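Local coordinates for protein thermotoga maritima TmcAL (Thermotoga maritima, PDB 5Y0T) that belongs to the HIGH nucleotidyl transferase family of the HUP clan, whose nucleotide-binding fold is Rossmann-like, and holds adenosine-5'-rp-alpha-thio-triphosphate in a pocket, at residues Gln121-Tyr125 against Ala146-Tyr150; Leu257-Arg262 against Ala287-Tyr293; Ile339-Lys345 against Pro418-Thr423. All blocks are in the same frame, centred on the assembly; numbering follows the deposited sequence.

Contact 1: Gln121-Tyr125 against Ala146-Tyr150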
loop_
_atom_site.group_PDB
_atom_site.type_symbol
_atom_site.label_atom_id
_atom_site.label_comp_id
_atom_site.label_asym_id
_atom_site.label_seq_id
_atom_site.Cartn_x
_atom_site.Cartn_y
_atom_site.Cartn_z
ATOM N N GLN A 121 -39.381 -9.476 10.539
ATOM C CA GLN A 121 -39.603 -8.306 9.687
ATOM C C GLN A 121 -41.092 -8.046 9.422
ATOM O O GLN A 121 -41.515 -8.013 8.269
ATOM C CB GLN A 121 -38.865 -8.476 8.347
ATOM C CG GLN A 121 -37.335 -8.426 8.437
ATOM C CD GLN A 121 -36.825 -6.999 8.645
ATOM O OE1 GLN A 121 -37.290 -6.068 7.991
ATOM N NE2 GLN A 121 -35.881 -6.824 9.574
ATOM N N PRO A 122 -41.898 -7.861 10.484
ATOM C CA PRO A 122 -43.310 -7.552 10.230
ATOM C C PRO A 122 -43.475 -6.255 9.418
ATOM O O PRO A 122 -42.675 -5.328 9.590
ATOM C CB PRO A 122 -43.900 -7.408 11.641
ATOM C CG PRO A 122 -42.721 -7.074 12.513
ATOM C CD PRO A 122 -41.560 -7.812 11.919
ATOM N N ASP A 123 -44.482 -6.195 8.552
ATOM C CA ASP A 123 -44.566 -5.108 7.575
ATOM C C ASP A 123 -44.687 -3.739 8.239
ATOM O O ASP A 123 -44.091 -2.788 7.754
ATOM C CB ASP A 123 -45.725 -5.325 6.586
ATOM C CG ASP A 123 -47.028 -5.686 7.268
ATOM O OD1 ASP A 123 -47.097 -5.596 8.511
ATOM O OD2 ASP A 123 -47.989 -6.064 6.561
ATOM N N GLU A 124 -45.421 -3.644 9.348
ATOM C CA GLU A 124 -45.506 -2.381 10.093
ATOM C C GLU A 124 -44.115 -1.895 10.531
ATOM O O GLU A 124 -43.836 -0.698 10.475
ATOM C CB GLU A 124 -46.411 -2.516 11.325
ATOM C CG GLU A 124 -47.749 -3.223 11.089
ATOM C CD GLU A 124 -47.757 -4.657 11.639
ATOM O OE1 GLU A 124 -46.936 -5.497 11.180
ATOM O OE2 GLU A 124 -48.583 -4.938 12.540
ATOM N N TYR A 125 -43.256 -2.810 10.980
ATOM C CA TYR A 125 -41.876 -2.440 11.306
ATOM C C TYR A 125 -41.133 -1.957 10.065
ATOM O O TYR A 125 -40.459 -0.927 10.101
ATOM C CB TYR A 125 -41.091 -3.600 11.930
ATOM C CG TYR A 125 -39.587 -3.347 11.894
ATOM C CD1 TYR A 125 -38.987 -2.472 12.799
ATOM C CD2 TYR A 125 -38.776 -3.951 10.930
ATOM C CE1 TYR A 125 -37.625 -2.217 12.759
ATOM C CE2 TYR A 125 -37.408 -3.701 10.885
ATOM C CZ TYR A 125 -36.844 -2.835 11.806
ATOM O OH TYR A 125 -35.495 -2.589 11.780
ATOM N N ALA A 146 -37.748 3.118 14.463
ATOM C CA ALA A 146 -38.763 2.233 13.902
ATOM C C ALA A 146 -39.241 1.228 14.949
ATOM O O ALA A 146 -40.442 0.937 15.049
ATOM C CB ALA A 146 -38.228 1.521 12.680
ATOM N N LEU A 147 -38.301 0.709 15.733
ATOM C CA LEU A 147 -38.637 -0.225 16.805
ATOM C C LEU A 147 -39.477 0.463 17.866
ATOM O O LEU A 147 -40.464 -0.099 18.353
ATOM C CB LEU A 147 -37.367 -0.818 17.422
ATOM C CG LEU A 147 -36.640 -1.848 16.558
ATOM C CD1 LEU A 147 -35.273 -2.170 17.138
ATOM C CD2 LEU A 147 -37.464 -3.118 16.430
ATOM N N MET A 148 -39.100 1.696 18.207
ATOM C CA MET A 148 -39.864 2.476 19.171
ATOM C C MET A 148 -41.296 2.669 18.707
ATOM O O MET A 148 -42.237 2.521 19.487
ATOM C CB MET A 148 -39.217 3.844 19.402
ATOM C CG MET A 148 -37.907 3.784 20.153
ATOM S SD MET A 148 -37.115 5.396 20.304
ATOM C CE MET A 148 -35.639 4.928 21.191
ATOM N N ARG A 149 -41.456 3.008 17.433
ATOM C CA ARG A 149 -42.777 3.275 16.891
ATOM C C ARG A 149 -43.567 1.975 16.853
ATOM O O ARG A 149 -44.777 1.959 17.113
ATOM C CB ARG A 149 -42.675 3.919 15.505
ATOM C CG ARG A 149 -42.210 5.373 15.554
ATOM C CD ARG A 149 -41.942 5.955 14.173
ATOM N NE ARG A 149 -43.158 6.149 13.385
ATOM C CZ ARG A 149 -43.164 6.459 12.091
ATOM N NH1 ARG A 149 -42.018 6.598 11.438
ATOM N NH2 ARG A 149 -44.312 6.620 11.446
ATOM N N TYR A 150 -42.867 0.883 16.571
ATOM C CA TYR A 150 -43.458 -0.450 16.606
ATOM C C TYR A 150 -43.912 -0.800 18.022
ATOM O O TYR A 150 -45.042 -1.243 18.227
ATOM C CB TYR A 150 -42.463 -1.497 16.090
ATOM C CG TYR A 150 -43.069 -2.864 15.877
ATOM C CD1 TYR A 150 -43.881 -3.121 14.778
ATOM C CD2 TYR A 150 -42.834 -3.898 16.773
ATOM C CE1 TYR A 150 -44.443 -4.367 14.575
ATOM C CE2 TYR A 150 -43.396 -5.155 16.579
ATOM C CZ TYR A 150 -44.198 -5.380 15.478
ATOM O OH TYR A 150 -44.765 -6.615 15.277
#

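Contact 2: Leu257-Arg262 against Ala287-Tyr293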
loop_
_atom_site.group_PDB
_atom_site.type_symbol
_atom_site.label_atom_id
_atom_site.label_comp_id
_atom_site.label_asym_id
_atom_site.label_seq_id
_atom_site.Cartn_x
_atom_site.Cartn_y
_atom_site.Cartn_z
ATOM N N LEU A 257 -1.142 3.616 6.308
ATOM C CA LEU A 257 -2.520 3.773 5.857
ATOM C C LEU A 257 -2.679 5.048 5.037
ATOM O O LEU A 257 -3.241 5.044 3.934
ATOM C CB LEU A 257 -3.471 3.793 7.061
ATOM C CG LEU A 257 -3.565 2.457 7.790
ATOM C CD1 LEU A 257 -4.423 2.582 9.045
ATOM C CD2 LEU A 257 -4.106 1.398 6.860
ATOM N N LEU A 258 -2.141 6.139 5.570
ATOM C CA LEU A 258 -2.296 7.428 4.926
ATOM C C LEU A 258 -1.573 7.434 3.577
ATOM O O LEU A 258 -2.120 7.912 2.573
ATOM C CB LEU A 258 -1.786 8.553 5.836
ATOM C CG LEU A 258 -1.837 9.965 5.229
ATOM C CD1 LEU A 258 -3.251 10.291 4.760
ATOM C CD2 LEU A 258 -1.353 11.020 6.228
ATOM N N SER A 259 -0.360 6.890 3.554
ATOM C CA SER A 259 0.426 6.835 2.325
ATOM C C SER A 259 -0.251 5.936 1.287
ATOM O O SER A 259 -0.293 6.247 0.099
ATOM C CB SER A 259 1.849 6.333 2.615
ATOM O OG SER A 259 2.572 7.259 3.408
ATOM N N PHE A 260 -0.787 4.821 1.751
ATOM C CA PHE A 260 -1.491 3.885 0.883
ATOM C C PHE A 260 -2.715 4.572 0.225
ATOM O O PHE A 260 -2.943 4.430 -0.977
ATOM C CB PHE A 260 -1.883 2.642 1.705
ATOM C CG PHE A 260 -2.628 1.589 0.927
ATOM C CD1 PHE A 260 -4.009 1.660 0.791
ATOM C CD2 PHE A 260 -1.956 0.517 0.359
ATOM C CE1 PHE A 260 -4.704 0.696 0.077
ATOM C CE2 PHE A 260 -2.653 -0.460 -0.361
ATOM C CZ PHE A 260 -4.031 -0.362 -0.499
ATOM N N PHE A 261 -3.461 5.373 0.983
ATOM C CA PHE A 261 -4.641 6.045 0.416
ATOM C C PHE A 261 -4.265 7.074 -0.648
ATOM O O PHE A 261 -5.062 7.358 -1.532
ATOM C CB PHE A 261 -5.488 6.715 1.509
ATOM C CG PHE A 261 -5.949 5.762 2.573
ATOM C CD1 PHE A 261 -6.096 4.415 2.287
ATOM C CD2 PHE A 261 -6.189 6.201 3.862
ATOM C CE1 PHE A 261 -6.491 3.512 3.264
ATOM C CE2 PHE A 261 -6.578 5.306 4.846
ATOM C CZ PHE A 261 -6.732 3.961 4.551
ATOM N N ARG A 262 -3.051 7.615 -0.586
ATOM C CA ARG A 262 -2.604 8.549 -1.620
ATOM C C ARG A 262 -2.260 7.851 -2.927
ATOM O O ARG A 262 -1.986 8.499 -3.940
ATOM C CB ARG A 262 -1.383 9.346 -1.150
ATOM C CG ARG A 262 -1.661 10.302 -0.015
ATOM C CD ARG A 262 -0.452 11.174 0.274
ATOM N NE ARG A 262 -0.776 12.198 1.259
ATOM C CZ ARG A 262 0.024 13.198 1.601
ATOM N NH1 ARG A 262 1.211 13.331 1.024
ATOM N NH2 ARG A 262 -0.380 14.085 2.507
ATOM N N ALA A 287 -6.921 12.199 2.435
ATOM C CA ALA A 287 -5.624 11.525 2.322
ATOM C C ALA A 287 -4.571 12.469 1.742
ATOM O O ALA A 287 -3.405 12.441 2.130
ATOM C CB ALA A 287 -5.744 10.277 1.462
ATOM N N ARG A 288 -4.991 13.287 0.790
ATOM C CA ARG A 288 -4.083 14.219 0.132
ATOM C C ARG A 288 -3.872 15.524 0.903
ATOM O O ARG A 288 -2.840 16.185 0.746
ATOM C CB ARG A 288 -4.582 14.494 -1.288
ATOM C CG ARG A 288 -4.348 13.298 -2.207
ATOM C CD ARG A 288 -5.381 13.189 -3.321
ATOM N NE ARG A 288 -5.100 12.025 -4.161
ATOM C CZ ARG A 288 -5.373 10.764 -3.826
ATOM N NH1 ARG A 288 -5.951 10.483 -2.663
ATOM N NH2 ARG A 288 -5.065 9.773 -4.659
ATOM N N GLN A 289 -4.853 15.914 1.711
ATOM C CA GLN A 289 -4.757 17.179 2.434
ATOM C C GLN A 289 -4.214 17.090 3.869
ATOM O O GLN A 289 -3.860 18.115 4.458
ATOM C CB GLN A 289 -6.125 17.852 2.442
ATOM C CG GLN A 289 -6.561 18.296 1.056
ATOM C CD GLN A 289 -5.511 19.158 0.353
ATOM O OE1 GLN A 289 -4.921 20.064 0.953
ATOM N NE2 GLN A 289 -5.279 18.878 -0.926
ATOM N N THR A 290 -4.101 15.880 4.415
ATOM C CA THR A 290 -3.580 15.722 5.770
ATOM C C THR A 290 -2.224 15.017 5.759
ATOM O O THR A 290 -1.884 14.323 4.800
ATOM C CB THR A 290 -4.559 14.932 6.694
ATOM O OG1 THR A 290 -4.739 13.597 6.199
ATOM C CG2 THR A 290 -5.906 15.651 6.794
ATOM N N GLY A 291 -1.434 15.251 6.805
ATOM C CA GLY A 291 -0.095 14.700 6.918
ATOM C C GLY A 291 0.102 13.613 7.960
ATOM O O GLY A 291 1.204 13.088 8.091
ATOM N N SER A 292 -0.948 13.294 8.714
ATOM C CA SER A 292 -0.901 12.180 9.661
ATOM C C SER A 292 -2.253 11.500 9.700
ATOM O O SER A 292 -3.276 12.125 9.424
ATOM C CB SER A 292 -0.523 12.645 11.070
ATOM O OG SER A 292 -1.616 13.317 11.684
ATOM N N TYR A 293 -2.249 10.224 10.068
ATOM C CA TYR A 293 -3.458 9.429 10.106
ATOM C C TYR A 293 -4.413 9.975 11.160
ATOM O O TYR A 293 -5.635 9.939 10.991
ATOM C CB TYR A 293 -3.113 7.964 10.384
ATOM C CG TYR A 293 -4.282 7.017 10.276
ATOM C CD1 TYR A 293 -5.084 6.992 9.144
ATOM C CD2 TYR A 293 -4.584 6.144 11.313
ATOM C CE1 TYR A 293 -6.173 6.110 9.054
ATOM C CE2 TYR A 293 -5.652 5.276 11.231
ATOM C CZ TYR A 293 -6.437 5.259 10.102
ATOM O OH TYR A 293 -7.491 4.371 10.037
#

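Contact 3: Ile339-Lys345 against Pro418-Thr423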
loop_
_atom_site.group_PDB
_atom_site.type_symbol
_atom_site.label_atom_id
_atom_site.label_comp_id
_atom_site.label_asym_id
_atom_site.label_seq_id
_atom_site.Cartn_x
_atom_site.Cartn_y
_atom_site.Cartn_z
ATOM N N ILE A 339 -8.480 -23.253 14.199
ATOM C CA ILE A 339 -8.107 -23.498 15.592
ATOM C C ILE A 339 -6.855 -22.700 15.919
ATOM O O ILE A 339 -5.819 -22.935 15.311
ATOM C CB ILE A 339 -7.791 -24.990 15.871
ATOM C CG1 ILE A 339 -8.917 -25.923 15.405
ATOM C CG2 ILE A 339 -7.412 -25.199 17.350
ATOM C CD1 ILE A 339 -10.263 -25.601 15.942
ATOM N N LEU A 340 -6.960 -21.720 16.818
ATOM C CA LEU A 340 -5.779 -20.990 17.279
ATOM C C LEU A 340 -5.100 -21.641 18.478
ATOM O O LEU A 340 -3.917 -21.406 18.719
ATOM C CB LEU A 340 -6.139 -19.544 17.625
ATOM C CG LEU A 340 -6.555 -18.661 16.448
ATOM C CD1 LEU A 340 -6.951 -17.313 16.997
ATOM C CD2 LEU A 340 -5.425 -18.523 15.374
ATOM N N GLY A 341 -5.844 -22.444 19.239
ATOM C CA GLY A 341 -5.261 -23.110 20.383
ATOM C C GLY A 341 -6.254 -23.974 21.142
ATOM O O GLY A 341 -7.476 -23.802 21.013
ATOM N N PHE A 342 -5.724 -24.928 21.903
ATOM C CA PHE A 342 -6.558 -25.725 22.793
ATOM C C PHE A 342 -5.726 -26.332 23.912
ATOM O O PHE A 342 -4.497 -26.440 23.810
ATOM C CB PHE A 342 -7.327 -26.824 22.023
ATOM C CG PHE A 342 -6.453 -27.738 21.174
ATOM C CD1 PHE A 342 -6.067 -27.354 19.894
ATOM C CD2 PHE A 342 -6.075 -28.993 21.630
ATOM C CE1 PHE A 342 -5.299 -28.197 19.102
ATOM C CE2 PHE A 342 -5.294 -29.851 20.846
ATOM C CZ PHE A 342 -4.903 -29.450 19.573
ATOM N N THR A 343 -6.392 -26.712 24.999
ATOM C CA THR A 343 -5.705 -27.411 26.068
ATOM C C THR A 343 -5.791 -28.926 25.934
ATOM O O THR A 343 -6.548 -29.445 25.128
ATOM C CB THR A 343 -6.296 -27.054 27.430
ATOM O OG1 THR A 343 -7.646 -27.532 27.482
ATOM C CG2 THR A 343 -6.271 -25.541 27.648
ATOM N N GLU A 344 -5.072 -29.625 26.802
ATOM C CA GLU A 344 -5.172 -31.080 26.882
ATOM C C GLU A 344 -6.623 -31.536 27.100
ATOM O O GLU A 344 -7.098 -32.500 26.481
ATOM C CB GLU A 344 -4.284 -31.600 28.002
ATOM C CG GLU A 344 -4.292 -33.098 28.119
ATOM C CD GLU A 344 -3.327 -33.592 29.159
ATOM O OE1 GLU A 344 -2.505 -32.781 29.646
ATOM O OE2 GLU A 344 -3.397 -34.793 29.485
ATOM N N LYS A 345 -7.323 -30.839 27.983
ATOM C CA LYS A 345 -8.746 -31.085 28.196
ATOM C C LYS A 345 -9.535 -30.768 26.922
ATOM O O LYS A 345 -10.439 -31.512 26.545
ATOM C CB LYS A 345 -9.274 -30.241 29.361
ATOM C CG LYS A 345 -10.788 -30.376 29.602
ATOM C CD LYS A 345 -11.140 -31.782 30.100
ATOM C CE LYS A 345 -12.601 -31.868 30.577
ATOM N NZ LYS A 345 -12.978 -33.243 31.053
ATOM N N PRO A 418 -1.183 -24.172 16.479
ATOM C CA PRO A 418 -2.121 -23.876 17.571
ATOM C C PRO A 418 -1.456 -23.967 18.931
ATOM O O PRO A 418 -0.733 -24.937 19.211
ATOM C CB PRO A 418 -3.169 -24.980 17.426
ATOM C CG PRO A 418 -3.211 -25.228 15.941
ATOM C CD PRO A 418 -1.797 -25.045 15.456
ATOM N N ILE A 419 -1.685 -22.968 19.768
ATOM C CA ILE A 419 -1.143 -23.017 21.122
ATOM C C ILE A 419 -1.642 -24.275 21.825
ATOM O O ILE A 419 -2.816 -24.620 21.708
ATOM C CB ILE A 419 -1.552 -21.775 21.946
ATOM C CG1 ILE A 419 -1.245 -20.484 21.175
ATOM C CG2 ILE A 419 -0.922 -21.815 23.360
ATOM C CD1 ILE A 419 0.185 -20.408 20.654
ATOM N N PHE A 420 -0.763 -24.958 22.554
ATOM C CA PHE A 420 -1.201 -26.119 23.343
ATOM C C PHE A 420 -0.693 -26.073 24.784
ATOM O O PHE A 420 0.498 -25.879 25.025
ATOM C CB PHE A 420 -0.747 -27.436 22.691
ATOM C CG PHE A 420 -1.201 -28.661 23.454
ATOM C CD1 PHE A 420 -2.507 -29.124 23.329
ATOM C CD2 PHE A 420 -0.348 -29.303 24.332
ATOM C CE1 PHE A 420 -2.946 -30.231 24.063
ATOM C CE2 PHE A 420 -0.776 -30.415 25.063
ATOM C CZ PHE A 420 -2.075 -30.872 24.925
ATOM N N LEU A 421 -1.590 -26.308 25.743
ATOM C CA LEU A 421 -1.204 -26.313 27.156
ATOM C C LEU A 421 -1.655 -27.603 27.793
ATOM O O LEU A 421 -2.808 -27.998 27.619
ATOM C CB LEU A 421 -1.824 -25.128 27.911
ATOM C CG LEU A 421 -1.562 -23.734 27.350
ATOM C CD1 LEU A 421 -2.254 -22.670 28.204
ATOM C CD2 LEU A 421 -0.072 -23.481 27.288
ATOM N N ARG A 422 -0.761 -28.254 28.530
ATOM C CA ARG A 422 -1.135 -29.455 29.263
ATOM C C ARG A 422 -2.002 -29.065 30.450
ATOM O O ARG A 422 -1.933 -27.946 30.938
ATOM C CB ARG A 422 0.096 -30.222 29.721
ATOM C CG ARG A 422 0.954 -30.682 28.560
ATOM C CD ARG A 422 2.057 -31.603 29.033
ATOM N NE ARG A 422 1.512 -32.841 29.570
ATOM C CZ ARG A 422 2.247 -33.896 29.897
ATOM N NH1 ARG A 422 3.563 -33.861 29.733
ATOM N NH2 ARG A 422 1.664 -34.984 30.384
ATOM N N THR A 423 -2.842 -29.985 30.899
ATOM C CA THR A 423 -3.801 -29.642 31.938
ATOM C C THR A 423 -3.344 -30.296 33.234
ATOM O O THR A 423 -2.230 -30.025 33.707
ATOM C CB THR A 423 -5.255 -30.073 31.562
ATOM O OG1 THR A 423 -5.263 -31.458 31.209
ATOM C CG2 THR A 423 -5.863 -29.204 30.370
HETATM O O HOH W 1 -1.018 -33.145 31.787
#

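Contact 1: Gln121-Tyr125 against Ala146-Tyr150
The rings of Tyr125 and Tyr150 carry this contact. Glu124 CB lies at the edge of the Tyr150 ring, while Pro122 CG and Tyr125 N approach that ring obliquely; Ala146 CB and Leu147 CD2 meet the Tyr125 ring obliquely, and Gln121 OE1 lies in plane at its edge. The fold here is a helical hairpin: helix 123-134 turns back into helix 139-153, and the start of the first packs on the later turns of the second. Tyr150 has CG anti to its own N (chi1 -170°), which sends the phenol across to the first helix turn, where its CD1 comes 4.0 Å from Tyr125 CB. Tyr125 has a similar chi1 (164°), and one side of its ring reaches back, with CE1 3.8 Å from Ala146 CB and equally 3.8 Å from Leu147 CD2. No hydrogen bond crosses between the segments; the contact is made by apolar packing. Helix 108-120 packs against both of them, Ile117 touching Pro122 as well as Tyr150. At the beginning of helix 123-134, the N-cap residue Pro122 crosses the Tyr150 side chain at about a right angle, its CG 3.5 Å from Tyr150 OH.

Contact 2: Leu257-Arg262 against Ala287-Tyr293
Arg262 reaches from the C-terminal part of segment 257-262 to the end of helix 279-289 and the turn after it, meeting Ala287 O and Thr290 O. With CG anti to the carbonyl carbon (chi1 -67°) and the chain extended from there to NE, its guanidinium lies beside these two backbone carbonyls. NE donates to Ala287 O at 2.8 Å, the oxygen lying close to the guanidinium plane, and the bond is nearly straight (162°). NH2 gives a more bent bond to Thr290 O, also at 2.8 Å. The same group crosses the dimer interface: NH2 and NH1 bond Arg408 O and Asn396 O of the second subunit.

Arg288 runs the other way. Its chain is extended to NE and then turns at chi4, which sets one guanidinium face over Arg262 CA. NH1 makes a weak bond to Phe261 O at 3.4 Å; the main partner of the group is Lys264 O, bonded to NH2, and NH1 also bonds His284 O.

In the apolar part of the contact, Leu258 CD1 sits 3.4 Å from Ala287 O, and its CD2 rests on the Gly291-Ser292 peptide. Phe261 CB presses on Ala287 CB at 3.6 Å. Leu257 makes a CH-pi contact, its CD1 3.9 Å from the centroid of the Tyr293 ring and over the face. Helix 307-318 covers Leu257, Phe261 and Tyr293.

Ala287 O belongs to the helix end, where carbonyls carry partial negative charge, and Thr290 O lies just past it, so the Arg262 cation probably stabilises that end of helix 279-289 while linking it to the second subunit.

Contact 3: Ile339-Lys345 against Pro418-Thr423
Ile419 is held through both its N and its O by the same neighbouring strand, N donating to Leu340 O and O accepting from Phe342 N, each at 2.9 Å. This is parallel beta pairing, by which the short strand 419-421 joins strand 337-343 in the mixed sheet of a Rossmann-like fold. The pairing continues with a weak bond from Leu421 N to Phe342 O and a firm one from Glu344 N to Leu421 O, at 2.9 Å. Between them, CA-H...O contacts fill in, such as Phe420 CA to Phe342 O at 3.3 Å.

On one face of the sheet Phe342 and Phe420 form an offset edge-to-face pair, with the edge of Phe420 toward the face of Phe342 and planes at 74°. The Phe342 ring gets there with CG between its N and carbonyl carbon (chi1 54°), while Pro418 CB comes 4.2 Å from its CE1. On the other face lie Thr343 and Leu421, and helix 52-61 packs on Leu421 and Ile419.

Farther out, Leu340 and Gly341 both face Val67 of the antiparallel neighbour strand 66-70, a classic beta bulge. Thr343 OG1 caps Gly346 N at the beginning of helix 346-356, whose Arg347 touches both phenylalanines.

Past the strands, the extended Glu344 side chain receives Thr423 N from above its carboxylate plane, 3.1 Å from OE1. A water donates to that same Glu344 OE1 at 2.6 Å and accepts a weak bond from Arg422 NE at 3.4 Å.

From the N terminus the three contacts follow in series, and none nests within or crosses another. Contact 1 closes first, over a 20-residue interval, mostly helical, as helix 139-153 comes back against the start of helix 123-134. Contact 2 closes next over 24 residues, in the helical region that also meets the second subunit. Contact 3 spans the longest interval, 72 residues, and brings the modelled C-terminal end back to the central sheet. The centres are well separated: about 42 Å between contacts 1 and 2, 46 Å between 1 and 3, and 41 Å between 2 and 3. Contacts 1 and 3 lie on opposite sides of the chain's centre. Two contacts join helices and one extends the sheet.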